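Local coordinates for stringent starvation protein A homolog (Haemophilus influenzae, PDB 3LYK), which probably forms an equimolar complex with the RNA polymerase holoenzyme, though not with the core enzyme, as a member of the glutathione S-transferase superfamily, at residues K112-T117 with K165-E170; E44-L49 with V55-D60; F145-E148 with L152-C155; Q104-T109 with E130-I135. All coordinates share one frame; numbering follows the deposited sequence.

Contact 1: residues K112-T117 with K165-E170; sequences KAENGT and KHLGVE
Leu167 reaches across to Ala113 and Glu114 with one methyl group, CD1, and this single branch makes the whole contact. Its nearest neighbour is Glu114 CG, 3.9 Å from Leu167 CD1, so the leucine meets the aliphatic part of the glutamate and not its carboxylate. The two side chains run at about a right angle to each other. Beside it Ala113 is a looser partner, with its CB 4.5 Å from Leu167 CD1. No hydrogen bond links the two segments, and the Glu114 and Leu167 CA atoms stay 8.0 Å apart.

The conformation of Glu114 separates its two roles. CG lies beside the backbone N (chi1 -58°) and the chain runs on extended through CD, which presents the methylene to the leucine while the carboxylate passes beyond it to a salt bridge between OE2 and Lys163 NZ. Leu167 owes its position to the turn that carries it: residues Lys165 to Gly168 form a type I turn, and Gly168, at a phi of 100°, completes a Schellman motif that ends helix 152-165. This places Leu167 at the end of the helix, its CB directed at helix 89-115.

That helix is also near its end, with Gly116 N bonded to Lys112 O at 2.7 Å before Thr117 takes the N-cap position of helix 118-134. The contact thus joins the C-terminal ends of helices 89-115 and 152-165. Helix 118-134 packs alongside both segments, where Leu125 touches both Ala113 and Val169.

Contact 2: residues E44-L49 with V55-D60; sequences EDLMEL and VPTLVD
Leu46 is the first residue of helix 44-49 to meet the 55-60 segment, and it uses both of its methyls. Its CG stands opposite the backbone N (chi1 175°), which carries the branch end closer to the strand than the direction of CB alone would. Leu46 CD1 settles against Thr57, 3.6 Å from OG1. Leu46 CD2 meets Val55 CG1 at 3.9 Å, the two side chains crossing at about a right angle. The threonine hydroxyl is not left to the methyl: OG1 donates to Thr54 O and accepts from Asn50 ND2, both in the link between the segments, so this buried polar atom is engaged beside an apolar neighbour.

One turn later Leu49 aims its CB at the strand. Its CD1 touches Val59 CG2 at 3.9 Å, again with the side chains nearly perpendicular, but this residue lies at an exposed border, whereas Leu46 is buried. Thr57 and Val59, two apart, direct their side chains from the same strand face toward the helix.

Between Val55 and Pro56 the peptide is cis, the hallmark of the thioredoxin-like N-terminal domain of this superfamily, and Pro56 turns the other way, onto helix 16-27. Strand 57-60 pairs with strand 3-11, whose Phe10 also touches Leu46, and with strand 63-66. The short helix thus covers one sheet face, while Leu58 packs against helix 68-78 on the other.

Contact 3: residues F145-E148 with L152-C155; sequences FMNE and LVDC
The chain at Phe145 passes within 6.0 Å, CA to CA, of Asp154 near the start of helix 152-165, then bends at Met146 through a positive phi of 63°. Across this approach Phe145 N gives a nearly straight hydrogen bond to Asp154 OD1, 2.9 Å long with an N-H...O angle of 165°, and it uses the syn lone pair of that oxygen. The bond brings Phe145 CB to 3.4 Å from Asp154 OD1. With chi1 at -163° the ring leads away from the helix, yet Val153 CG1 still reaches Phe145 CD2 obliquely, at 3.7 Å. The second methyl, Val153 CG2, faces Asn147 ND2 at 4.2 Å.

A water bridges loop and helix. It donates to Asp154 OD2 at 2.7 Å and to Phe145 O at 3.0 Å, and it accepts from Asn147 ND2, also at 3.0 Å. The amide nitrogen has a further acceptor in Asp95 OD1, on helix 89-115. Asp154 has two further partners: OD1 is hydrogen-bonded to Tyr182 OH, and OD2 takes the N-H of Gly151. The latter bond is the aspartate half of the N-capping box known at this helix in glutathione S-transferases; Gly151 has no side chain to make the reciprocal bond.

Four hydrogen-bonding partners therefore converge on one buried carboxylate. Such an environment probably stabilises its ionised form and fixes its rotation, tying the incoming loop, the helix start and the later helix 176-187 together through a single side chain.

Contact 4: residues Q104-T109 with E130-I135; sequences QDWYPT and EELLGI
Trp106 lays its indole against the last turn of helix 118-134, and its two rings meet different surroundings. The six-membered ring is in the packed part. Leu132 CD2 rests 3.8 Å from both Trp106 CZ3 and Trp106 CH2. The Trp106 and Ile135 side chains run head-on, Ile135 CG1 ending 4.1 Å from Trp106 CH2, on the same side of the ring plane as Leu132 CD2. Ile135 tucks CG1 between its own N and C (chi1 57°), which directs that branch to the ring. Trp106 and Leu132 are buried, and Leu160, Leu161 and Leu164 of helix 152-165 continue the apolar layer around them.

The pyrrole side is looser. Glu131, partly exposed, runs alongside the indole, antiparallel to it, with its carboxylate plane 22° from that of the ring, yet Glu131 OE1 stays 3.9 Å from Trp106 NE1, and no hydrogen bond spans the segments. The carboxylate instead is bonded through OE2 to Gln127 NE2. Nearby, Asp105 OD1 takes part in a hydrogen bond with Tyr52 OH of the second subunit.

Cohesion here is thus apolar, concentrated on one aromatic ring, and the acidic groups at the margin find their bonds outside the pair: Glu131 along its own helix, Asp105 across the dimer interface.

In the fold
Contact 2 comes first along the chain and stands apart in the thioredoxin-like N-terminal domain, its centre about 29 to 31 Å from those of the other three. Those lie in the helical C-terminal domain. Contacts 4 and 1 occupy successive parts of helix 89-115, centres about 13 Å apart, and their segments alternate along the sequence; contact 3 falls between the two halves of contact 1. Contacts 3 and 4, with centres about 15 Å apart, meet through Phe145, whose CE1 is 3.7 Å from Ile135 CD1 and whose CZ is 4.0 Å from Trp106 CH2. Contacts 1, 3 and 4 hold the helical C-terminal domain together, while contact 2 belongs to the N-terminal domain alone.

Contact 1: residues K112-T117 with K165-E170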
loop_
_atom_site.group_PDB
_atom_site.type_symbol
_atom_site.label_atom_id
_atom_site.label_comp_id
_atom_site.label_asym_id
_atom_site.label_seq_id
_atom_site.Cartn_x
_atom_site.Cartn_y
_atom_site.Cartn_z
ATOM N N LYS B 112 7.584 -6.203 18.350
ATOM C CA LYS B 112 7.842 -5.939 19.778
ATOM C C LYS B 112 8.132 -7.287 20.467
ATOM O O LYS B 112 9.087 -7.411 21.259
ATOM C CB LYS B 112 6.585 -5.289 20.374
ATOM C CG LYS B 112 6.742 -4.518 21.682
ATOM C CD LYS B 112 5.367 -4.013 22.189
ATOM C CE LYS B 112 5.166 -4.255 23.691
ATOM N NZ LYS B 112 3.700 -4.440 23.982
ATOM N N ALA B 113 7.320 -8.299 20.137
ATOM C CA ALA B 113 7.451 -9.639 20.723
ATOM C C ALA B 113 8.761 -10.321 20.370
ATOM O O ALA B 113 9.202 -11.191 21.081
ATOM C CB ALA B 113 6.260 -10.533 20.353
ATOM N N GLU B 114 9.395 -9.914 19.289
ATOM C CA GLU B 114 10.669 -10.503 18.927
ATOM C C GLU B 114 11.816 -9.655 19.428
ATOM O O GLU B 114 12.862 -10.185 19.749
ATOM C CB GLU B 114 10.799 -10.649 17.408
ATOM C CG GLU B 114 9.718 -11.488 16.760
ATOM C CD GLU B 114 9.785 -11.439 15.231
ATOM O OE1 GLU B 114 9.497 -10.361 14.650
ATOM O OE2 GLU B 114 10.133 -12.479 14.620
ATOM N N ASN B 115 11.642 -8.339 19.454
ATOM C CA ASN B 115 12.766 -7.434 19.673
ATOM C C ASN B 115 12.712 -6.544 20.918
ATOM O O ASN B 115 13.589 -5.728 21.118
ATOM C CB ASN B 115 12.974 -6.558 18.434
ATOM C CG ASN B 115 12.980 -7.367 17.138
ATOM O OD1 ASN B 115 13.417 -8.522 17.113
ATOM N ND2 ASN B 115 12.487 -6.762 16.058
ATOM N N GLY B 116 11.680 -6.659 21.734
ATOM C CA GLY B 116 11.593 -5.805 22.920
ATOM C C GLY B 116 12.354 -6.321 24.143
ATOM O O GLY B 116 13.051 -7.340 24.088
ATOM N N THR B 117 12.217 -5.597 25.249
ATOM C CA THR B 117 12.661 -6.070 26.554
ATOM C C THR B 117 11.731 -7.194 27.006
ATOM O O THR B 117 10.656 -7.405 26.422
ATOM C CB THR B 117 12.615 -4.944 27.609
ATOM O OG1 THR B 117 11.246 -4.615 27.914
ATOM C CG2 THR B 117 13.352 -3.700 27.103
ATOM N N LYS B 165 3.804 -19.305 16.719
ATOM C CA LYS B 165 4.084 -20.697 17.081
ATOM C C LYS B 165 5.560 -20.865 17.555
ATOM O O LYS B 165 5.791 -21.436 18.604
ATOM C CB LYS B 165 3.750 -21.679 15.953
ATOM C CG LYS B 165 3.763 -23.170 16.389
ATOM C CD LYS B 165 3.310 -24.122 15.260
ATOM C CE LYS B 165 3.262 -25.594 15.737
ATOM N NZ LYS B 165 4.650 -26.150 15.951
ATOM N N HIS B 166 6.517 -20.319 16.812
ATOM C CA HIS B 166 7.929 -20.491 17.126
ATOM C C HIS B 166 8.450 -19.586 18.216
ATOM O O HIS B 166 9.607 -19.674 18.589
ATOM C CB HIS B 166 8.792 -20.434 15.853
ATOM C CG HIS B 166 8.497 -21.574 14.936
ATOM N ND1 HIS B 166 7.386 -21.589 14.117
ATOM C CD2 HIS B 166 9.059 -22.804 14.830
ATOM C CE1 HIS B 166 7.314 -22.757 13.495
ATOM N NE2 HIS B 166 8.328 -23.505 13.897
ATOM N N LEU B 167 7.583 -18.724 18.726
ATOM C CA LEU B 167 7.916 -17.935 19.891
ATOM C C LEU B 167 7.308 -18.560 21.140
ATOM O O LEU B 167 7.424 -18.006 22.217
ATOM C CB LEU B 167 7.458 -16.484 19.724
ATOM C CG LEU B 167 8.327 -15.654 18.790
ATOM C CD1 LEU B 167 7.615 -14.315 18.424
ATOM C CD2 LEU B 167 9.674 -15.388 19.415
ATOM N N GLY B 168 6.658 -19.705 20.984
ATOM C CA GLY B 168 6.132 -20.446 22.131
ATOM C C GLY B 168 4.654 -20.288 22.422
ATOM O O GLY B 168 4.140 -20.931 23.319
ATOM N N VAL B 169 3.959 -19.434 21.679
ATOM C CA VAL B 169 2.503 -19.319 21.791
ATOM C C VAL B 169 1.816 -20.663 21.530
ATOM O O VAL B 169 2.124 -21.349 20.563
ATOM C CB VAL B 169 1.972 -18.242 20.805
ATOM C CG1 VAL B 169 0.433 -18.141 20.844
ATOM C CG2 VAL B 169 2.578 -16.939 21.158
ATOM N N GLU B 170 0.884 -21.028 22.401
ATOM C CA GLU B 170 0.090 -22.261 22.275
ATOM C C GLU B 170 -1.350 -21.866 22.569
ATOM O O GLU B 170 -1.618 -21.270 23.594
ATOM C CB GLU B 170 0.589 -23.330 23.273
ATOM C CG GLU B 170 2.027 -23.865 22.959
ATOM C CD GLU B 170 2.553 -24.953 23.943
ATOM O OE1 GLU B 170 1.836 -25.318 24.903
ATOM O OE2 GLU B 170 3.696 -25.446 23.756
#

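Contact 2: residues E44-L49 with V55-D60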
loop_
_atom_site.group_PDB
_atom_site.type_symbol
_atom_site.label_atom_id
_atom_site.label_comp_id
_atom_site.label_asym_id
_atom_site.label_seq_id
_atom_site.Cartn_x
_atom_site.Cartn_y
_atom_site.Cartn_z
ATOM N N GLU B 44 26.296 -5.254 -2.429
ATOM C CA GLU B 44 26.382 -4.088 -3.333
ATOM C C GLU B 44 25.474 -4.260 -4.557
ATOM O O GLU B 44 24.945 -3.302 -5.035
ATOM C CB GLU B 44 27.805 -3.797 -3.785
ATOM C CG GLU B 44 28.632 -3.069 -2.712
ATOM C CD GLU B 44 30.132 -3.140 -2.990
ATOM O OE1 GLU B 44 30.583 -4.140 -3.602
ATOM O OE2 GLU B 44 30.851 -2.194 -2.597
ATOM N N ASP B 45 25.261 -5.482 -5.027
ATOM C CA ASP B 45 24.369 -5.620 -6.176
ATOM C C ASP B 45 22.884 -5.289 -5.842
ATOM O O ASP B 45 22.193 -4.756 -6.698
ATOM C CB ASP B 45 24.561 -6.960 -6.902
ATOM C CG ASP B 45 24.171 -8.137 -6.039
ATOM O OD1 ASP B 45 23.775 -7.895 -4.874
ATOM O OD2 ASP B 45 24.270 -9.313 -6.495
ATOM N N LEU B 46 22.417 -5.564 -4.613
ATOM C CA LEU B 46 21.117 -5.065 -4.167
ATOM C C LEU B 46 21.084 -3.533 -4.148
ATOM O O LEU B 46 20.101 -2.935 -4.623
ATOM C CB LEU B 46 20.685 -5.611 -2.791
ATOM C CG LEU B 46 19.374 -5.036 -2.210
ATOM C CD1 LEU B 46 18.177 -5.354 -3.112
ATOM C CD2 LEU B 46 19.101 -5.505 -0.801
HETATM N N MSE B 47 22.121 -2.904 -3.574
HETATM C CA MSE B 47 22.219 -1.420 -3.551
HETATM C C MSE B 47 22.166 -0.757 -4.950
HETATM O O MSE B 47 21.551 0.273 -5.108
HETATM C CB MSE B 47 23.485 -0.945 -2.819
HETATM C CG MSE B 47 23.641 -1.534 -1.428
HETATM SE SE MSE B 47 22.079 -1.235 -0.287
HETATM C CE MSE B 47 21.766 0.712 -0.526
ATOM N N GLU B 48 22.832 -1.369 -5.918
ATOM C CA GLU B 48 22.829 -0.991 -7.322
ATOM C C GLU B 48 21.398 -1.002 -7.919
ATOM O O GLU B 48 21.024 -0.095 -8.661
ATOM C CB GLU B 48 23.661 -2.021 -8.070
ATOM C CG GLU B 48 24.746 -1.496 -8.981
ATOM C CD GLU B 48 25.952 -2.469 -9.038
ATOM O OE1 GLU B 48 27.076 -2.058 -8.622
ATOM O OE2 GLU B 48 25.775 -3.653 -9.459
ATOM N N LEU B 49 20.610 -2.022 -7.574
ATOM C CA LEU B 49 19.294 -2.241 -8.157
ATOM C C LEU B 49 18.197 -1.522 -7.373
ATOM O O LEU B 49 17.245 -1.032 -7.965
ATOM C CB LEU B 49 18.999 -3.744 -8.268
ATOM C CG LEU B 49 19.930 -4.572 -9.167
ATOM C CD1 LEU B 49 19.849 -6.067 -8.882
ATOM C CD2 LEU B 49 19.685 -4.313 -10.656
ATOM N N VAL B 55 14.467 -5.290 1.686
ATOM C CA VAL B 55 14.030 -6.558 1.153
ATOM C C VAL B 55 12.613 -6.759 1.637
ATOM O O VAL B 55 12.241 -6.222 2.662
ATOM C CB VAL B 55 14.950 -7.756 1.603
ATOM C CG1 VAL B 55 16.312 -7.683 0.876
ATOM C CG2 VAL B 55 15.132 -7.788 3.116
ATOM N N PRO B 56 11.807 -7.551 0.909
ATOM C CA PRO B 56 12.120 -8.251 -0.351
ATOM C C PRO B 56 12.263 -7.282 -1.534
ATOM O O PRO B 56 11.515 -6.303 -1.627
ATOM C CB PRO B 56 10.892 -9.148 -0.558
ATOM C CG PRO B 56 9.803 -8.424 0.192
ATOM C CD PRO B 56 10.462 -7.861 1.405
ATOM N N THR B 57 13.197 -7.596 -2.428
ATOM C CA THR B 57 13.334 -6.947 -3.710
ATOM C C THR B 57 13.331 -8.064 -4.765
ATOM O O THR B 57 14.114 -9.037 -4.651
ATOM C CB THR B 57 14.656 -6.158 -3.793
ATOM O OG1 THR B 57 14.601 -5.047 -2.905
ATOM C CG2 THR B 57 14.893 -5.646 -5.172
ATOM N N LEU B 58 12.410 -7.963 -5.733
ATOM C CA LEU B 58 12.242 -8.955 -6.794
ATOM C C LEU B 58 12.779 -8.321 -8.039
ATOM O O LEU B 58 12.431 -7.175 -8.321
ATOM C CB LEU B 58 10.760 -9.319 -7.015
ATOM C CG LEU B 58 10.467 -10.347 -8.118
ATOM C CD1 LEU B 58 11.020 -11.697 -7.630
ATOM C CD2 LEU B 58 8.931 -10.405 -8.348
ATOM N N VAL B 59 13.640 -9.039 -8.757
ATOM C CA VAL B 59 14.310 -8.525 -9.938
ATOM C C VAL B 59 14.002 -9.493 -11.058
ATOM O O VAL B 59 14.293 -10.687 -10.971
ATOM C CB VAL B 59 15.834 -8.441 -9.770
ATOM C CG1 VAL B 59 16.499 -7.942 -11.054
ATOM C CG2 VAL B 59 16.191 -7.506 -8.610
ATOM N N ASP B 60 13.407 -8.965 -12.117
ATOM C CA ASP B 60 13.134 -9.764 -13.292
ATOM C C ASP B 60 13.697 -9.055 -14.480
ATOM O O ASP B 60 13.117 -8.074 -14.928
ATOM C CB ASP B 60 11.644 -9.928 -13.510
ATOM C CG ASP B 60 11.332 -10.893 -14.667
ATOM O OD1 ASP B 60 12.201 -11.100 -15.567
ATOM O OD2 ASP B 60 10.212 -11.448 -14.662
#

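Contact 3: residues F145-E148 with L152-C155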
loop_
_atom_site.group_PDB
_atom_site.type_symbol
_atom_site.label_atom_id
_atom_site.label_comp_id
_atom_site.label_asym_id
_atom_site.label_seq_id
_atom_site.Cartn_x
_atom_site.Cartn_y
_atom_site.Cartn_z
ATOM N N PHE B 145 -9.111 -16.909 5.904
ATOM C CA PHE B 145 -9.334 -15.760 6.754
ATOM C C PHE B 145 -10.303 -14.765 6.084
ATOM O O PHE B 145 -9.894 -13.982 5.227
ATOM C CB PHE B 145 -8.013 -15.109 7.128
ATOM C CG PHE B 145 -8.110 -14.212 8.284
ATOM C CD1 PHE B 145 -7.829 -14.672 9.560
ATOM C CD2 PHE B 145 -8.492 -12.877 8.122
ATOM C CE1 PHE B 145 -7.909 -13.815 10.670
ATOM C CE2 PHE B 145 -8.560 -12.009 9.221
ATOM C CZ PHE B 145 -8.292 -12.492 10.499
HETATM N N MSE B 146 -11.576 -14.830 6.485
HETATM C CA MSE B 146 -12.661 -13.994 5.933
HETATM C C MSE B 146 -12.835 -14.316 4.462
HETATM O O MSE B 146 -13.238 -13.461 3.706
HETATM C CB MSE B 146 -12.356 -12.487 6.061
HETATM C CG MSE B 146 -12.372 -11.921 7.465
HETATM SE SE MSE B 146 -14.183 -12.161 8.215
HETATM C CE MSE B 146 -15.100 -10.573 7.461
ATOM N N ASN B 147 -12.478 -15.529 4.045
ATOM C CA ASN B 147 -12.650 -15.930 2.659
ATOM C C ASN B 147 -12.907 -17.414 2.564
ATOM O O ASN B 147 -12.493 -18.185 3.447
ATOM C CB ASN B 147 -11.445 -15.523 1.774
ATOM C CG ASN B 147 -11.511 -14.038 1.325
ATOM O OD1 ASN B 147 -12.404 -13.665 0.569
ATOM N ND2 ASN B 147 -10.604 -13.197 1.827
ATOM N N GLU B 148 -13.582 -17.799 1.485
ATOM C CA GLU B 148 -13.878 -19.190 1.168
ATOM C C GLU B 148 -12.655 -19.911 0.633
ATOM O O GLU B 148 -12.529 -21.119 0.839
ATOM C CB GLU B 148 -14.971 -19.269 0.091
ATOM C CG GLU B 148 -16.320 -18.707 0.521
ATOM C CD GLU B 148 -17.017 -19.581 1.580
ATOM O OE1 GLU B 148 -16.624 -20.765 1.753
ATOM O OE2 GLU B 148 -17.961 -19.074 2.237
ATOM N N LEU B 152 -4.382 -13.798 -0.746
ATOM C CA LEU B 152 -3.374 -12.877 -0.213
ATOM C C LEU B 152 -3.556 -12.527 1.257
ATOM O O LEU B 152 -2.565 -12.301 1.938
ATOM C CB LEU B 152 -3.249 -11.601 -1.068
ATOM C CG LEU B 152 -2.791 -11.755 -2.528
ATOM C CD1 LEU B 152 -2.616 -10.343 -3.219
ATOM C CD2 LEU B 152 -1.491 -12.579 -2.646
ATOM N N VAL B 153 -4.792 -12.442 1.750
ATOM C CA VAL B 153 -4.992 -12.163 3.198
ATOM C C VAL B 153 -4.329 -13.279 4.065
ATOM O O VAL B 153 -3.662 -13.007 5.077
ATOM C CB VAL B 153 -6.500 -12.043 3.544
ATOM C CG1 VAL B 153 -6.706 -11.760 5.034
ATOM C CG2 VAL B 153 -7.182 -10.912 2.667
ATOM N N ASP B 154 -4.481 -14.520 3.635
ATOM C CA ASP B 154 -3.835 -15.660 4.319
ATOM C C ASP B 154 -2.307 -15.570 4.229
ATOM O O ASP B 154 -1.614 -15.986 5.157
ATOM C CB ASP B 154 -4.356 -16.968 3.728
ATOM C CG ASP B 154 -5.860 -17.053 3.807
ATOM O OD1 ASP B 154 -6.392 -17.171 4.937
ATOM O OD2 ASP B 154 -6.524 -16.923 2.741
ATOM N N CYS B 155 -1.790 -14.975 3.143
ATOM C CA CYS B 155 -0.368 -14.707 3.032
ATOM C C CYS B 155 0.091 -13.659 4.041
ATOM O O CYS B 155 1.288 -13.552 4.294
ATOM C CB CYS B 155 0.021 -14.306 1.608
ATOM S SG CYS B 155 -0.372 -15.633 0.425
HETATM O O HOH W 1 -8.472 -15.038 2.862
#

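Contact 4: residues Q104-T109 with E130-I135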
loop_
_atom_site.group_PDB
_atom_site.type_symbol
_atom_site.label_atom_id
_atom_site.label_comp_id
_atom_site.label_asym_id
_atom_site.label_seq_id
_atom_site.Cartn_x
_atom_site.Cartn_y
_atom_site.Cartn_z
ATOM N N GLN B 104 -0.962 -3.101 10.028
ATOM C CA GLN B 104 -0.890 -1.921 10.876
ATOM C C GLN B 104 -1.045 -2.247 12.354
ATOM O O GLN B 104 -0.300 -1.743 13.183
ATOM C CB GLN B 104 -1.984 -0.919 10.459
ATOM C CG GLN B 104 -1.517 0.487 10.478
ATOM C CD GLN B 104 -2.276 1.351 9.448
ATOM O OE1 GLN B 104 -1.771 1.621 8.346
ATOM N NE2 GLN B 104 -3.480 1.769 9.805
ATOM N N ASP B 105 -2.026 -3.079 12.668
ATOM C CA ASP B 105 -2.393 -3.406 14.036
ATOM C C ASP B 105 -1.579 -4.589 14.640
ATOM O O ASP B 105 -1.152 -4.509 15.795
ATOM C CB ASP B 105 -3.879 -3.780 14.126
ATOM C CG ASP B 105 -4.831 -2.643 13.687
ATOM O OD1 ASP B 105 -6.053 -2.904 13.607
ATOM O OD2 ASP B 105 -4.386 -1.512 13.423
ATOM N N TRP B 106 -1.393 -5.690 13.890
ATOM C CA TRP B 106 -0.735 -6.877 14.462
ATOM C C TRP B 106 0.759 -6.931 14.257
ATOM O O TRP B 106 1.479 -7.257 15.191
ATOM C CB TRP B 106 -1.371 -8.159 13.963
ATOM C CG TRP B 106 -2.779 -8.331 14.395
ATOM C CD1 TRP B 106 -3.429 -7.657 15.402
ATOM C CD2 TRP B 106 -3.706 -9.286 13.892
ATOM N NE1 TRP B 106 -4.719 -8.115 15.522
ATOM C CE2 TRP B 106 -4.914 -9.117 14.609
ATOM C CE3 TRP B 106 -3.633 -10.288 12.905
ATOM C CZ2 TRP B 106 -6.051 -9.895 14.355
ATOM C CZ3 TRP B 106 -4.756 -11.065 12.658
ATOM C CH2 TRP B 106 -5.951 -10.865 13.374
ATOM N N TYR B 107 1.254 -6.586 13.063
ATOM C CA TYR B 107 2.677 -6.682 12.782
ATOM C C TYR B 107 3.619 -5.940 13.752
ATOM O O TYR B 107 4.717 -6.464 14.043
ATOM C CB TYR B 107 2.987 -6.360 11.310
ATOM C CG TYR B 107 2.723 -7.505 10.310
ATOM C CD1 TYR B 107 1.724 -8.451 10.532
ATOM C CD2 TYR B 107 3.496 -7.632 9.146
ATOM C CE1 TYR B 107 1.478 -9.498 9.635
ATOM C CE2 TYR B 107 3.249 -8.673 8.224
ATOM C CZ TYR B 107 2.237 -9.602 8.491
ATOM O OH TYR B 107 2.007 -10.640 7.610
ATOM N N PRO B 108 3.251 -4.699 14.198
ATOM C CA PRO B 108 4.182 -4.026 15.136
ATOM C C PRO B 108 4.261 -4.713 16.485
ATOM O O PRO B 108 5.316 -4.714 17.080
ATOM C CB PRO B 108 3.584 -2.607 15.306
ATOM C CG PRO B 108 2.795 -2.378 14.000
ATOM C CD PRO B 108 2.230 -3.756 13.667
ATOM N N THR B 109 3.157 -5.285 16.944
ATOM C CA THR B 109 3.117 -6.055 18.179
ATOM C C THR B 109 4.004 -7.317 18.054
ATOM O O THR B 109 4.779 -7.647 18.965
ATOM C CB THR B 109 1.679 -6.432 18.530
ATOM O OG1 THR B 109 0.872 -5.267 18.456
ATOM C CG2 THR B 109 1.554 -7.034 19.969
ATOM N N GLU B 130 -4.512 -12.791 22.958
ATOM C CA GLU B 130 -5.894 -12.384 23.241
ATOM C C GLU B 130 -6.626 -11.989 21.947
ATOM O O GLU B 130 -7.724 -12.489 21.664
ATOM C CB GLU B 130 -5.946 -11.220 24.222
ATOM C CG GLU B 130 -5.633 -11.563 25.672
ATOM C CD GLU B 130 -5.632 -10.318 26.581
ATOM O OE1 GLU B 130 -6.471 -10.260 27.517
ATOM O OE2 GLU B 130 -4.801 -9.394 26.349
ATOM N N GLU B 131 -5.998 -11.112 21.160
ATOM C CA GLU B 131 -6.594 -10.637 19.907
ATOM C C GLU B 131 -6.936 -11.735 18.907
ATOM O O GLU B 131 -8.028 -11.743 18.338
ATOM C CB GLU B 131 -5.714 -9.578 19.266
ATOM C CG GLU B 131 -6.175 -8.173 19.615
ATOM C CD GLU B 131 -5.043 -7.170 19.693
ATOM O OE1 GLU B 131 -3.898 -7.480 19.258
ATOM O OE2 GLU B 131 -5.305 -6.058 20.199
ATOM N N LEU B 132 -6.010 -12.665 18.692
ATOM C CA LEU B 132 -6.286 -13.778 17.800
ATOM C C LEU B 132 -7.414 -14.689 18.320
ATOM O O LEU B 132 -8.301 -15.090 17.558
ATOM C CB LEU B 132 -5.001 -14.549 17.480
ATOM C CG LEU B 132 -4.137 -13.800 16.447
ATOM C CD1 LEU B 132 -2.688 -14.124 16.607
ATOM C CD2 LEU B 132 -4.605 -14.074 15.015
ATOM N N LEU B 133 -7.403 -14.982 19.617
ATOM C CA LEU B 133 -8.527 -15.703 20.219
ATOM C C LEU B 133 -9.850 -14.941 20.009
ATOM O O LEU B 133 -10.850 -15.528 19.598
ATOM C CB LEU B 133 -8.262 -16.055 21.701
ATOM C CG LEU B 133 -7.315 -17.258 21.915
ATOM C CD1 LEU B 133 -7.062 -17.510 23.409
ATOM C CD2 LEU B 133 -7.804 -18.564 21.229
ATOM N N GLY B 134 -9.817 -13.627 20.220
ATOM C CA GLY B 134 -10.970 -12.756 19.987
ATOM C C GLY B 134 -11.612 -12.864 18.612
ATOM O O GLY B 134 -12.833 -12.770 18.493
ATOM N N ILE B 135 -10.812 -13.077 17.568
ATOM C CA ILE B 135 -11.385 -13.207 16.210
ATOM C C ILE B 135 -11.717 -14.640 15.778
ATOM O O ILE B 135 -12.142 -14.878 14.650
ATOM C CB ILE B 135 -10.593 -12.406 15.118
ATOM C CG1 ILE B 135 -9.116 -12.814 15.051
ATOM C CG2 ILE B 135 -10.720 -10.913 15.380
ATOM C CD1 ILE B 135 -8.861 -14.075 14.273
#